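N-alpha-acetyltransferase 35, NatC auxiliary subunit (Saccharomyces cerevisiae, PDB 6YGA) serves as the auxiliary subunit of the NatC N-terminal acetyltransferase, the complex with MAK3 and MAK31 that acetylates the N-terminal methionine of L-A virus Gag. Local coordinates at residues K164-G169 and L177-M182; G169-E174 and R335-R340; N385-E390 and D421-Q426; S467-V472 and Y721-T726; I561-S564 and D569-N572. One frame throughout, in Å; residues are numbered along the deposited sequence.

In the fold
Interactions 1 and 2 form one continuous patch: their centres lie about 9 Å apart, they share Gly169, and the side chains of Leu166 and Val171 touch, as do those of Leu177 and Val337. One 1,2-ethanediol molecule binds at the shared turn. Interaction 3, a pair of helices, stands apart, its centre about 29 Å from that of interaction 2. Interactions 4 and 5 belong together on the opposite side of the chain's centre from interaction 1, with centres about 13 Å apart and Gln725 packing on Leu562; interaction 5 is nested in the chain loop that interaction 4 closes. Interaction 5 also borders the N-alpha-acetyltransferase 30 subunit, whereas interactions 1 to 4 touch no other subunit.

Interaction 1 (K164-G169 and L177-M182); sequences KLLSAG and LNFNNM. With EDO (1,2-ethanediol), chain Z.
Between Leu177 and Phe179, the two residues on which Leu166 packs, Asn178 OD1 takes two backbone N-H groups, one from Asn180 and one from Leu110. The first bond measures 3.3 Å between Asn180 N and Asn178 OD1 and is nearly straight (168°), but the donor stands 58° out of the amide plane, well off any lone pair. It closes an Asx turn. A second Asx turn follows directly, with Asn180 OD1 3.2 Å from the N of Met182, a selenomethionine, so two asparagines, two residues apart, shape this irregular piece of chain. It belongs to the Mak10 family region and lies against the C-terminal end of helix 142-167, to which it returns after the loop that opens at Gly169. Leu166 carries the helix side of the contact. With chi1 at -73°, its CG sits beside the backbone N, and one branch reaches both partners: Leu166 CD1 lies 3.6 Å from Phe179 CB and 4.1 Å from Leu177 CG. The same methyl approaches the Phe179 ring obliquely, while Leu166 CD2 meets Leu177 CD2 at 4.2 Å. One turn back on the helix, Val162 touches Leu177 and Phe179 as well; Trp103 of helix 85-104 packs on both and donates its NE1 to Asn178 O. At the helix end, Gly169 O accepts from 1,2-ethanediol O1 at 3.1 Å.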
# COMPACT_ATOMS: atom_id res chain seq x y z
N LYS B 164 17.51 8.66 3.72
CA LYS B 164 17.18 10.07 3.59
C LYS B 164 15.88 10.26 2.81
O LYS B 164 15.07 11.13 3.14
CB LYS B 164 18.32 10.83 2.90
CG LYS B 164 19.66 10.71 3.59
CD LYS B 164 20.66 11.70 3.00
CE LYS B 164 22.04 11.53 3.63
NZ LYS B 164 22.94 12.67 3.27
N LEU B 165 15.68 9.45 1.77
CA LEU B 165 14.45 9.53 0.99
C LEU B 165 13.23 9.22 1.84
O LEU B 165 12.21 9.92 1.75
CB LEU B 165 14.52 8.57 -0.20
CG LEU B 165 15.54 8.87 -1.30
CD1 LEU B 165 15.49 7.81 -2.38
CD2 LEU B 165 15.27 10.24 -1.89
N LEU B 166 13.31 8.18 2.68
CA LEU B 166 12.19 7.82 3.54
C LEU B 166 11.95 8.85 4.63
O LEU B 166 10.81 9.00 5.10
CB LEU B 166 12.41 6.44 4.15
CG LEU B 166 12.27 5.26 3.20
CD1 LEU B 166 12.53 3.95 3.91
CD2 LEU B 166 10.88 5.26 2.56
N SER B 167 12.99 9.58 5.05
CA SER B 167 12.82 10.56 6.11
C SER B 167 11.90 11.70 5.70
O SER B 167 11.33 12.37 6.57
CB SER B 167 14.18 11.12 6.54
OG SER B 167 14.80 11.84 5.49
N ALA B 168 11.73 11.93 4.40
CA ALA B 168 10.85 12.99 3.93
C ALA B 168 9.37 12.66 4.11
O ALA B 168 8.53 13.55 3.97
CB ALA B 168 11.13 13.29 2.46
N GLY B 169 9.04 11.41 4.43
CA GLY B 169 7.65 11.03 4.63
C GLY B 169 6.80 11.03 3.38
O GLY B 169 5.58 11.19 3.48
N LEU B 177 8.21 0.39 1.05
CA LEU B 177 9.64 0.18 1.22
C LEU B 177 9.94 -0.13 2.68
O LEU B 177 9.55 0.62 3.57
CB LEU B 177 10.42 1.42 0.76
CG LEU B 177 11.94 1.38 0.81
CD1 LEU B 177 12.45 0.01 0.39
CD2 LEU B 177 12.49 2.45 -0.10
N ASN B 178 10.64 -1.25 2.90
CA ASN B 178 11.03 -1.68 4.24
C ASN B 178 12.40 -1.12 4.57
O ASN B 178 13.34 -1.24 3.77
CB ASN B 178 11.04 -3.21 4.32
CG ASN B 178 11.58 -3.73 5.65
OD1 ASN B 178 12.79 -3.82 5.85
ND2 ASN B 178 10.67 -4.09 6.56
N PHE B 179 12.53 -0.52 5.76
CA PHE B 179 13.81 -0.03 6.24
C PHE B 179 13.99 -0.39 7.71
O PHE B 179 14.07 0.46 8.60
CB PHE B 179 13.95 1.47 6.02
CG PHE B 179 15.37 1.92 5.90
CD1 PHE B 179 16.00 1.93 4.66
CD2 PHE B 179 16.09 2.29 7.02
CE1 PHE B 179 17.32 2.33 4.54
CE2 PHE B 179 17.41 2.69 6.91
CZ PHE B 179 18.02 2.71 5.67
N ASN B 180 14.04 -1.69 7.99
CA ASN B 180 14.45 -2.19 9.30
C ASN B 180 15.95 -2.42 9.23
O ASN B 180 16.41 -3.50 8.83
CB ASN B 180 13.70 -3.46 9.67
CG ASN B 180 14.14 -4.04 11.00
OD1 ASN B 180 14.78 -3.36 11.81
ND2 ASN B 180 13.80 -5.30 11.24
N ASN B 181 16.73 -1.40 9.59
CA ASN B 181 18.18 -1.48 9.58
C ASN B 181 18.76 -2.00 10.90
O ASN B 181 19.97 -1.91 11.10
CB ASN B 181 18.79 -0.11 9.25
CG ASN B 181 18.50 0.94 10.30
OD1 ASN B 181 17.53 0.83 11.06
ND2 ASN B 181 19.32 1.98 10.35
N MSE B 182 17.92 -2.54 11.78
CA MSE B 182 18.36 -3.18 13.02
C MSE B 182 19.25 -2.31 13.90
O MSE B 182 20.28 -2.76 14.40
CB MSE B 182 19.07 -4.49 12.70
CG MSE B 182 18.17 -5.50 12.03
SE MSE B 182 19.12 -7.07 11.38
CE MSE B 182 18.30 -8.40 12.54
C1 EDO Z . 3.05 9.54 5.21
O1 EDO Z . 3.35 9.07 3.89
C2 EDO Z . 3.82 8.71 6.23
O2 EDO Z . 5.22 8.87 6.02

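Interaction 2 (G169-E174 and R335-R340); sequences GIVFEE and RHVIAR. With EDO (1,2-ethanediol), chain Z.
Arg340 meets Val171 with the far end of its side chain, not with its base. From CB the chain runs through an extended CG and CD, then bends at chi3 (-71°), which swings the guanidinium back beside the start of its own helix. There Arg340 NE donates to Arg335 O over 3.1 Å; the oxygen lies in the guanidinium plane, whereas the donor stands 38° out of the carbonyl plane. Beyond CZ the two amino groups part company. Arg340 NH1, which also has a polar partner outside the two segments, comes within 3.9 Å of Val171 CG1, the valine crossing the arginine at about a right angle; NH2 makes a salt bridge with Asp176. The charge is thus held by a backbone carbonyl and a carboxylate. The other valine branch, Val171 CG2, makes a looser contact with Val337 CG2 at 4.5 Å. Ile170 CG2 lies 3.9 Å from Arg340 O, an oxygen that accepts a hydrogen bond from Ser403 OG. Next along the loop, Phe172 has 1,2-ethanediol O1 over the centre of one ring face. His336 caps helix 337-347, its ND1 accepting from Ile338 N. The contact joins the Mak10 family region to the NAA35-like TPR region: loop 169-174, leaving helix 142-167, lies over the first turn of helix 337-347, with Ile170 and Val171 both reaching Ile341 and Leu166 packing on Val171.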
# COMPACT_ATOMS: atom_id res chain seq x y z
N GLY B 169 9.04 11.41 4.43
CA GLY B 169 7.65 11.03 4.63
C GLY B 169 6.80 11.03 3.38
O GLY B 169 5.58 11.19 3.48
N ILE B 170 7.41 10.86 2.21
CA ILE B 170 6.65 10.89 0.97
C ILE B 170 5.74 9.66 0.86
O ILE B 170 4.53 9.79 0.66
CB ILE B 170 7.59 10.99 -0.24
CG1 ILE B 170 8.34 12.33 -0.23
CG2 ILE B 170 6.82 10.79 -1.54
CD1 ILE B 170 7.43 13.54 -0.12
N VAL B 171 6.31 8.47 1.00
CA VAL B 171 5.54 7.23 0.93
C VAL B 171 5.44 6.61 2.32
O VAL B 171 5.93 7.17 3.30
CB VAL B 171 6.16 6.25 -0.07
CG1 VAL B 171 6.19 6.86 -1.47
CG2 VAL B 171 7.55 5.83 0.37
N PHE B 172 4.81 5.44 2.40
CA PHE B 172 4.49 4.80 3.67
C PHE B 172 5.51 3.72 3.99
O PHE B 172 5.80 2.86 3.15
CB PHE B 172 3.08 4.21 3.62
CG PHE B 172 2.00 5.25 3.47
CD1 PHE B 172 1.66 5.74 2.22
CD2 PHE B 172 1.33 5.74 4.58
CE1 PHE B 172 0.67 6.70 2.08
CE2 PHE B 172 0.34 6.70 4.45
CZ PHE B 172 0.01 7.18 3.20
N GLU B 173 6.05 3.77 5.21
CA GLU B 173 7.07 2.83 5.62
C GLU B 173 6.49 1.43 5.78
O GLU B 173 5.32 1.25 6.14
CB GLU B 173 7.70 3.28 6.94
CG GLU B 173 6.71 3.36 8.10
CD GLU B 173 7.33 3.93 9.36
OE1 GLU B 173 7.85 5.06 9.32
OE2 GLU B 173 7.28 3.24 10.40
N GLU B 174 7.32 0.42 5.51
CA GLU B 174 6.94 -0.99 5.63
C GLU B 174 5.69 -1.32 4.82
O GLU B 174 4.88 -2.16 5.20
CB GLU B 174 6.76 -1.39 7.10
CG GLU B 174 6.94 -2.88 7.36
CD GLU B 174 6.75 -3.23 8.82
OE1 GLU B 174 7.69 -3.00 9.61
OE2 GLU B 174 5.66 -3.72 9.18
N ARG B 335 4.95 2.75 -10.54
CA ARG B 335 6.36 3.05 -10.75
C ARG B 335 7.20 2.52 -9.60
O ARG B 335 6.71 2.23 -8.51
CB ARG B 335 6.57 4.56 -10.89
CG ARG B 335 5.98 5.18 -12.15
CD ARG B 335 6.76 4.77 -13.39
NE ARG B 335 6.24 5.42 -14.59
CZ ARG B 335 6.78 5.29 -15.80
NH1 ARG B 335 7.84 4.52 -15.98
NH2 ARG B 335 6.24 5.92 -16.84
N HIS B 336 8.50 2.39 -9.86
CA HIS B 336 9.45 1.98 -8.83
C HIS B 336 9.36 2.92 -7.64
O HIS B 336 9.12 4.12 -7.78
CB HIS B 336 10.86 1.96 -9.42
CG HIS B 336 11.86 1.23 -8.57
ND1 HIS B 336 12.46 1.79 -7.47
CD2 HIS B 336 12.38 -0.02 -8.68
CE1 HIS B 336 13.29 0.93 -6.93
NE2 HIS B 336 13.26 -0.18 -7.64
N VAL B 337 9.55 2.36 -6.44
CA VAL B 337 9.34 3.13 -5.22
C VAL B 337 10.33 4.28 -5.12
O VAL B 337 9.99 5.37 -4.64
CB VAL B 337 9.39 2.21 -3.98
CG1 VAL B 337 10.74 1.51 -3.88
CG2 VAL B 337 9.09 2.99 -2.71
N ILE B 338 11.57 4.08 -5.57
CA ILE B 338 12.56 5.16 -5.56
C ILE B 338 12.07 6.32 -6.41
O ILE B 338 12.13 7.48 -6.00
CB ILE B 338 13.93 4.64 -6.02
CG1 ILE B 338 14.48 3.59 -5.06
CG2 ILE B 338 14.91 5.80 -6.16
CD1 ILE B 338 14.80 4.12 -3.67
N ALA B 339 11.58 6.02 -7.62
CA ALA B 339 11.05 7.07 -8.48
C ALA B 339 9.81 7.72 -7.86
O ALA B 339 9.58 8.92 -8.04
CB ALA B 339 10.73 6.51 -9.86
N ARG B 340 9.01 6.94 -7.13
CA ARG B 340 7.80 7.50 -6.53
C ARG B 340 8.13 8.40 -5.35
O ARG B 340 7.43 9.39 -5.11
CB ARG B 340 6.85 6.38 -6.12
CG ARG B 340 6.25 5.64 -7.30
CD ARG B 340 5.05 4.79 -6.92
NE ARG B 340 5.42 3.62 -6.12
CZ ARG B 340 5.18 3.49 -4.82
NH1 ARG B 340 4.57 4.47 -4.16
NH2 ARG B 340 5.54 2.39 -4.19
C1 EDO Z . 3.05 9.54 5.21
O1 EDO Z . 3.35 9.07 3.89
C2 EDO Z . 3.82 8.71 6.23
O2 EDO Z . 5.22 8.87 6.02

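Interaction 3 (N385-E390 and D421-Q426); sequences NELIQE and DSLQAQ
Apolar contact between Leu387 and Leu423 is the core of this contact, where Leu387 CD2 is 3.9 Å from Leu423 CD1 and the two side chains lie side by side, pointing opposite ways. Leu423 has CG anti to the backbone N (chi1 -159°), which brings its CD1 methyl across to the other helix. The aliphatic parts of two longer residues extend the patch. Gln426 CG lies 3.6 Å from Leu387 CD2, its chain crossing the leucine at about a right angle, and Glu390 CG packs 3.7 Å from Leu423 CD1. Both of these chains bend at chi2, so their methylenes do the touching across the interface. The polar bonds do not span the two segments: Asn385 N-caps helix 386-402, with Asn385 OD1 accepting from Ile388 N at 3.1 Å, in the carbonyl plane and on a lone pair, and more weakly from Leu387 N, while Asp421 and Gln424 both bind Lys443 of helix 433-456. As for the backbones, the two helical segments run nearly antiparallel, at 159°, with axes 11.2 Å apart. Helix 433-456 packs next to them, through Ile388 on Tyr435 and Gln424 on Tyr440. Successive antiparallel helices of this sort are what TPR-like regions are built from, and both segments belong to the NAA35-like TPR region.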
# COMPACT_ATOMS: atom_id res chain seq x y z
N ASN B 385 -2.80 35.68 0.91
CA ASN B 385 -4.17 35.38 1.33
C ASN B 385 -4.24 33.99 1.94
O ASN B 385 -3.59 33.05 1.48
CB ASN B 385 -5.12 35.50 0.14
CG ASN B 385 -6.56 35.22 0.52
OD1 ASN B 385 -6.97 34.06 0.64
ND2 ASN B 385 -7.35 36.28 0.70
N GLU B 386 -5.04 33.86 3.01
CA GLU B 386 -5.13 32.60 3.74
C GLU B 386 -5.84 31.53 2.92
O GLU B 386 -5.42 30.37 2.92
CB GLU B 386 -5.83 32.82 5.08
CG GLU B 386 -4.99 33.58 6.10
CD GLU B 386 -3.80 32.78 6.60
OE1 GLU B 386 -3.96 31.57 6.87
OE2 GLU B 386 -2.70 33.35 6.72
N LEU B 387 -6.93 31.90 2.24
CA LEU B 387 -7.64 30.93 1.41
C LEU B 387 -6.76 30.42 0.27
O LEU B 387 -6.78 29.23 -0.05
CB LEU B 387 -8.93 31.54 0.86
CG LEU B 387 -10.18 31.37 1.71
CD1 LEU B 387 -11.36 32.11 1.10
CD2 LEU B 387 -10.50 29.89 1.86
N ILE B 388 -5.98 31.31 -0.34
CA ILE B 388 -5.09 30.89 -1.41
C ILE B 388 -3.94 30.05 -0.85
O ILE B 388 -3.50 29.09 -1.49
CB ILE B 388 -4.58 32.12 -2.19
CG1 ILE B 388 -5.75 32.80 -2.91
CG2 ILE B 388 -3.49 31.73 -3.18
CD1 ILE B 388 -5.38 34.12 -3.56
N GLN B 389 -3.46 30.39 0.34
CA GLN B 389 -2.40 29.61 0.97
C GLN B 389 -2.88 28.18 1.26
O GLN B 389 -2.16 27.21 0.99
CB GLN B 389 -1.96 30.29 2.27
CG GLN B 389 -0.56 29.91 2.73
CD GLN B 389 0.51 30.78 2.09
OE1 GLN B 389 0.37 32.00 2.01
NE2 GLN B 389 1.60 30.15 1.64
N GLU B 390 -4.09 28.05 1.80
CA GLU B 390 -4.66 26.73 2.04
C GLU B 390 -4.92 25.99 0.74
O GLU B 390 -4.65 24.79 0.64
CB GLU B 390 -5.95 26.86 2.85
CG GLU B 390 -6.72 25.56 3.07
CD GLU B 390 -6.25 24.80 4.29
OE1 GLU B 390 -5.05 24.86 4.62
OE2 GLU B 390 -7.09 24.13 4.93
N ASP B 421 -14.38 20.17 -0.35
CA ASP B 421 -15.74 20.66 -0.12
C ASP B 421 -15.74 21.83 0.86
O ASP B 421 -16.35 22.87 0.59
CB ASP B 421 -16.62 19.52 0.41
CG ASP B 421 -18.10 19.89 0.42
OD1 ASP B 421 -18.69 20.04 -0.67
OD2 ASP B 421 -18.68 20.01 1.52
N SER B 422 -15.05 21.67 1.99
CA SER B 422 -14.97 22.75 2.97
C SER B 422 -14.31 23.98 2.37
O SER B 422 -14.73 25.12 2.64
CB SER B 422 -14.19 22.27 4.20
OG SER B 422 -14.11 23.29 5.18
N LEU B 423 -13.28 23.78 1.54
CA LEU B 423 -12.62 24.91 0.90
C LEU B 423 -13.56 25.62 -0.07
O LEU B 423 -13.62 26.85 -0.10
CB LEU B 423 -11.37 24.42 0.18
CG LEU B 423 -10.29 25.44 -0.14
CD1 LEU B 423 -9.84 26.16 1.13
CD2 LEU B 423 -9.12 24.73 -0.79
N GLN B 424 -14.31 24.85 -0.86
CA GLN B 424 -15.26 25.44 -1.80
C GLN B 424 -16.34 26.23 -1.07
O GLN B 424 -16.72 27.32 -1.50
CB GLN B 424 -15.88 24.34 -2.67
CG GLN B 424 -16.88 24.86 -3.70
CD GLN B 424 -17.67 23.75 -4.37
OE1 GLN B 424 -17.22 22.60 -4.43
NE2 GLN B 424 -18.85 24.08 -4.86
N ALA B 425 -16.84 25.70 0.05
CA ALA B 425 -17.85 26.41 0.82
C ALA B 425 -17.29 27.68 1.46
O ALA B 425 -18.04 28.64 1.68
CB ALA B 425 -18.45 25.50 1.89
N GLN B 426 -15.99 27.70 1.76
CA GLN B 426 -15.41 28.91 2.35
C GLN B 426 -15.21 29.99 1.30
O GLN B 426 -15.44 31.17 1.57
CB GLN B 426 -14.09 28.57 3.05
CG GLN B 426 -13.51 29.71 3.88
CD GLN B 426 -14.36 30.07 5.08
OE1 GLN B 426 -15.07 29.23 5.63
NE2 GLN B 426 -14.29 31.33 5.50

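Interaction 4 (S467-V472 and Y721-T726); sequences SMFWYV and YFPIQT
Phe469 points its ring from helix 465-506 at Phe722 and Pro723, on the chain that leads into strand 724-729 of the C-terminal two-stranded antiparallel sheet. The contact is buried and joins segments whose nearest ends are 249 residues apart, packing the residues just before that strand against the long helix. Phe469 is the one side chain of the helix segment that does the work. Its chi1 of -84° directs the ring toward segment 721-726, where CE1 and CZ make the contacts. The two phenyl groups cross obliquely, Phe469 CE1 standing 3.7 Å from Phe722 CD2. Pro723 is placed differently: its CD comes at the edge of the Phe469 ring, in the ring plane, 3.8 Å from Phe469 CZ. Neighbouring helices complete the packing. Phe455 stacks with the Phe469 ring, Glu555 of helix 511-564 touches both phenylalanines, and Thr681 of helix 668-701 lies against Phe722. Tyr721 turns its own ring elsewhere, its OH bonding Glu449, and lends the contact its backbone instead: Tyr721 O lies near the plane of the Phe469 ring, at its C-H rim, 3.7 Å from Phe469 CE1.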
# COMPACT_ATOMS: atom_id res chain seq x y z
N SER B 467 -24.89 0.66 -8.83
CA SER B 467 -24.91 1.81 -7.93
C SER B 467 -23.74 2.75 -8.23
O SER B 467 -23.93 3.97 -8.34
CB SER B 467 -24.88 1.35 -6.48
OG SER B 467 -26.11 0.77 -6.10
N MSE B 468 -22.54 2.20 -8.36
CA MSE B 468 -21.34 3.01 -8.58
C MSE B 468 -21.29 3.61 -9.98
O MSE B 468 -21.01 4.79 -10.15
CB MSE B 468 -20.09 2.19 -8.32
CG MSE B 468 -19.96 1.69 -6.89
SE MSE B 468 -20.16 3.13 -5.58
CE MSE B 468 -18.78 4.34 -6.23
N PHE B 469 -21.57 2.79 -11.00
CA PHE B 469 -21.52 3.28 -12.37
C PHE B 469 -22.58 4.35 -12.61
O PHE B 469 -22.33 5.33 -13.31
CB PHE B 469 -21.66 2.13 -13.36
CG PHE B 469 -20.36 1.43 -13.65
CD1 PHE B 469 -19.21 2.16 -13.92
CD2 PHE B 469 -20.29 0.05 -13.63
CE1 PHE B 469 -18.01 1.51 -14.19
CE2 PHE B 469 -19.10 -0.60 -13.89
CZ PHE B 469 -17.96 0.13 -14.17
N TRP B 470 -23.77 4.18 -12.04
CA TRP B 470 -24.79 5.21 -12.23
C TRP B 470 -24.47 6.45 -11.42
O TRP B 470 -24.75 7.57 -11.86
CB TRP B 470 -26.18 4.68 -11.86
CG TRP B 470 -27.22 5.73 -12.05
CD1 TRP B 470 -27.83 6.07 -13.22
CD2 TRP B 470 -27.76 6.60 -11.05
NE1 TRP B 470 -28.72 7.10 -13.02
CE2 TRP B 470 -28.70 7.44 -11.69
CE3 TRP B 470 -27.55 6.75 -9.68
CZ2 TRP B 470 -29.42 8.41 -11.00
CZ3 TRP B 470 -28.27 7.72 -9.00
CH2 TRP B 470 -29.20 8.53 -9.66
N TYR B 471 -23.87 6.29 -10.24
CA TYR B 471 -23.47 7.45 -9.46
C TYR B 471 -22.40 8.25 -10.18
O TYR B 471 -22.41 9.48 -10.16
CB TYR B 471 -23.00 7.02 -8.07
CG TYR B 471 -22.53 8.17 -7.20
CD1 TYR B 471 -23.41 9.17 -6.81
CD2 TYR B 471 -21.22 8.25 -6.77
CE1 TYR B 471 -22.99 10.22 -6.02
CE2 TYR B 471 -20.78 9.29 -5.98
CZ TYR B 471 -21.67 10.27 -5.61
OH TYR B 471 -21.25 11.31 -4.82
N VAL B 472 -21.46 7.56 -10.84
CA VAL B 472 -20.42 8.26 -11.57
C VAL B 472 -20.99 8.91 -12.83
O VAL B 472 -20.59 10.02 -13.21
CB VAL B 472 -19.25 7.31 -11.89
CG1 VAL B 472 -18.20 8.02 -12.74
CG2 VAL B 472 -18.63 6.82 -10.60
N TYR B 721 -10.88 0.67 -15.03
CA TYR B 721 -11.90 1.44 -14.35
C TYR B 721 -13.30 1.02 -14.78
O TYR B 721 -14.27 1.31 -14.07
CB TYR B 721 -11.72 2.94 -14.60
CG TYR B 721 -10.63 3.62 -13.78
CD1 TYR B 721 -9.66 2.88 -13.13
CD2 TYR B 721 -10.59 5.00 -13.67
CE1 TYR B 721 -8.67 3.50 -12.38
CE2 TYR B 721 -9.61 5.63 -12.93
CZ TYR B 721 -8.66 4.88 -12.29
OH TYR B 721 -7.68 5.51 -11.55
N PHE B 722 -13.41 0.35 -15.92
CA PHE B 722 -14.69 -0.12 -16.46
C PHE B 722 -14.56 -1.60 -16.76
O PHE B 722 -14.33 -1.99 -17.91
CB PHE B 722 -15.08 0.67 -17.71
CG PHE B 722 -15.04 2.17 -17.53
CD1 PHE B 722 -13.88 2.88 -17.82
CD2 PHE B 722 -16.15 2.86 -17.07
CE1 PHE B 722 -13.83 4.25 -17.66
CE2 PHE B 722 -16.11 4.24 -16.91
CZ PHE B 722 -14.95 4.93 -17.21
N PRO B 723 -14.70 -2.46 -15.75
CA PRO B 723 -14.58 -3.90 -16.00
C PRO B 723 -15.75 -4.42 -16.83
O PRO B 723 -16.79 -3.77 -16.96
CB PRO B 723 -14.60 -4.51 -14.59
CG PRO B 723 -15.31 -3.51 -13.76
CD PRO B 723 -14.95 -2.16 -14.33
N ILE B 724 -15.56 -5.61 -17.39
CA ILE B 724 -16.56 -6.24 -18.23
C ILE B 724 -17.44 -7.13 -17.36
O ILE B 724 -16.94 -8.05 -16.70
CB ILE B 724 -15.91 -7.05 -19.36
CG1 ILE B 724 -14.86 -6.21 -20.10
CG2 ILE B 724 -16.96 -7.57 -20.33
CD1 ILE B 724 -15.43 -5.02 -20.83
N GLN B 725 -18.74 -6.87 -17.35
CA GLN B 725 -19.69 -7.67 -16.58
C GLN B 725 -19.95 -8.96 -17.35
O GLN B 725 -20.70 -8.98 -18.32
CB GLN B 725 -20.98 -6.89 -16.34
CG GLN B 725 -20.76 -5.58 -15.59
CD GLN B 725 -22.05 -4.79 -15.39
OE1 GLN B 725 -23.00 -5.26 -14.77
NE2 GLN B 725 -22.07 -3.57 -15.91
N THR B 726 -19.32 -10.05 -16.90
CA THR B 726 -19.22 -11.29 -17.65
C THR B 726 -20.06 -12.39 -17.02
O THR B 726 -20.05 -12.57 -15.80
CB THR B 726 -17.76 -11.75 -17.75
OG1 THR B 726 -16.95 -10.65 -18.18
CG2 THR B 726 -17.61 -12.91 -18.72

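Interaction 5 (I561-S564 and D569-N572); sequences ILKS and DNKN
Lys563, Asp569 and Lys571 form a salt-bridge network at the surface, where helix 511-564 ends and the chain doubles back past its last turn. The Asp569 carboxylate lies between the two lysines, each bound to a different oxygen. Lys563 stretches out fully, every side-chain torsion near 180° from chi1 (177°) onward, and its last two atoms reach OD1: the weak bond from Lys563 NZ to Asp569 OD1 is 3.3 Å long, and Lys563 CE is as close. Lys571 grips the other oxygen more tightly, its NZ 2.6 Å from Asp569 OD2 on the syn side, 21° out of the carboxylate plane. OD1 also receives a weak bond from Asn570 N, at 2.8 Å from Asp569 OD1. With two ammonium groups beside it, the carboxylate is probably kept ionised, and it should in turn ease the approach of the lysines, whose NZ atoms are 5.9 Å apart. Asn570 OD1 faces Lys563 NZ at 3.9 Å, while its ND2 bonds Gln607. Helix 603-613 flanks the site, its Leu610 touching Lys563 and Asn570; Leu562, one residue back, packs on strand 724-729, and Asn572 reaches Glu131 of the N-alpha-acetyltransferase 30 subunit.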
# COMPACT_ATOMS: atom_id res chain seq x y z
N ILE B 561 -29.84 -5.04 -18.33
CA ILE B 561 -30.15 -6.20 -19.16
C ILE B 561 -29.97 -7.48 -18.36
O ILE B 561 -30.81 -8.38 -18.41
CB ILE B 561 -29.28 -6.18 -20.44
CG1 ILE B 561 -29.73 -5.05 -21.37
CG2 ILE B 561 -29.33 -7.53 -21.15
CD1 ILE B 561 -28.78 -4.80 -22.53
N LEU B 562 -28.88 -7.58 -17.59
CA LEU B 562 -28.65 -8.77 -16.78
C LEU B 562 -29.76 -8.95 -15.75
O LEU B 562 -30.25 -10.06 -15.54
CB LEU B 562 -27.28 -8.69 -16.10
CG LEU B 562 -26.08 -8.78 -17.04
CD1 LEU B 562 -24.79 -8.44 -16.32
CD2 LEU B 562 -26.00 -10.16 -17.67
N LYS B 563 -30.17 -7.86 -15.09
CA LYS B 563 -31.25 -7.98 -14.12
C LYS B 563 -32.59 -8.29 -14.79
O LYS B 563 -33.41 -9.01 -14.21
CB LYS B 563 -31.36 -6.72 -13.26
CG LYS B 563 -32.52 -6.79 -12.28
CD LYS B 563 -32.54 -5.65 -11.29
CE LYS B 563 -33.70 -5.85 -10.31
NZ LYS B 563 -33.91 -4.68 -9.42
N SER B 564 -32.81 -7.77 -16.00
CA SER B 564 -34.05 -8.08 -16.70
C SER B 564 -34.20 -9.58 -16.95
O SER B 564 -35.32 -10.10 -16.97
CB SER B 564 -34.11 -7.33 -18.03
OG SER B 564 -34.10 -5.93 -17.83
N ASP B 569 -28.99 -8.78 -9.18
CA ASP B 569 -29.81 -7.81 -8.47
C ASP B 569 -28.89 -6.74 -7.88
O ASP B 569 -27.69 -6.94 -7.75
CB ASP B 569 -30.63 -8.49 -7.35
CG ASP B 569 -31.80 -7.64 -6.88
OD1 ASP B 569 -32.10 -6.61 -7.52
OD2 ASP B 569 -32.42 -8.01 -5.86
N ASN B 570 -29.48 -5.59 -7.54
CA ASN B 570 -28.70 -4.49 -6.97
C ASN B 570 -28.50 -4.63 -5.46
O ASN B 570 -28.17 -3.64 -4.80
CB ASN B 570 -29.36 -3.15 -7.30
CG ASN B 570 -30.70 -2.96 -6.61
OD1 ASN B 570 -31.47 -3.91 -6.44
ND2 ASN B 570 -30.99 -1.73 -6.22
N LYS B 571 -28.69 -5.83 -4.91
CA LYS B 571 -28.40 -6.11 -3.51
C LYS B 571 -27.78 -7.50 -3.43
O LYS B 571 -27.66 -8.21 -4.43
CB LYS B 571 -29.67 -6.01 -2.65
CG LYS B 571 -30.81 -6.91 -3.11
CD LYS B 571 -31.97 -6.91 -2.13
CE LYS B 571 -33.20 -7.58 -2.73
NZ LYS B 571 -33.70 -6.86 -3.94
N ASN B 572 -27.38 -7.89 -2.22
CA ASN B 572 -26.81 -9.21 -2.01
C ASN B 572 -27.84 -10.28 -2.32
O ASN B 572 -28.99 -10.21 -1.87
CB ASN B 572 -26.31 -9.35 -0.57
CG ASN B 572 -25.63 -10.69 -0.30
OD1 ASN B 572 -25.17 -11.37 -1.22
ND2 ASN B 572 -25.55 -11.07 0.97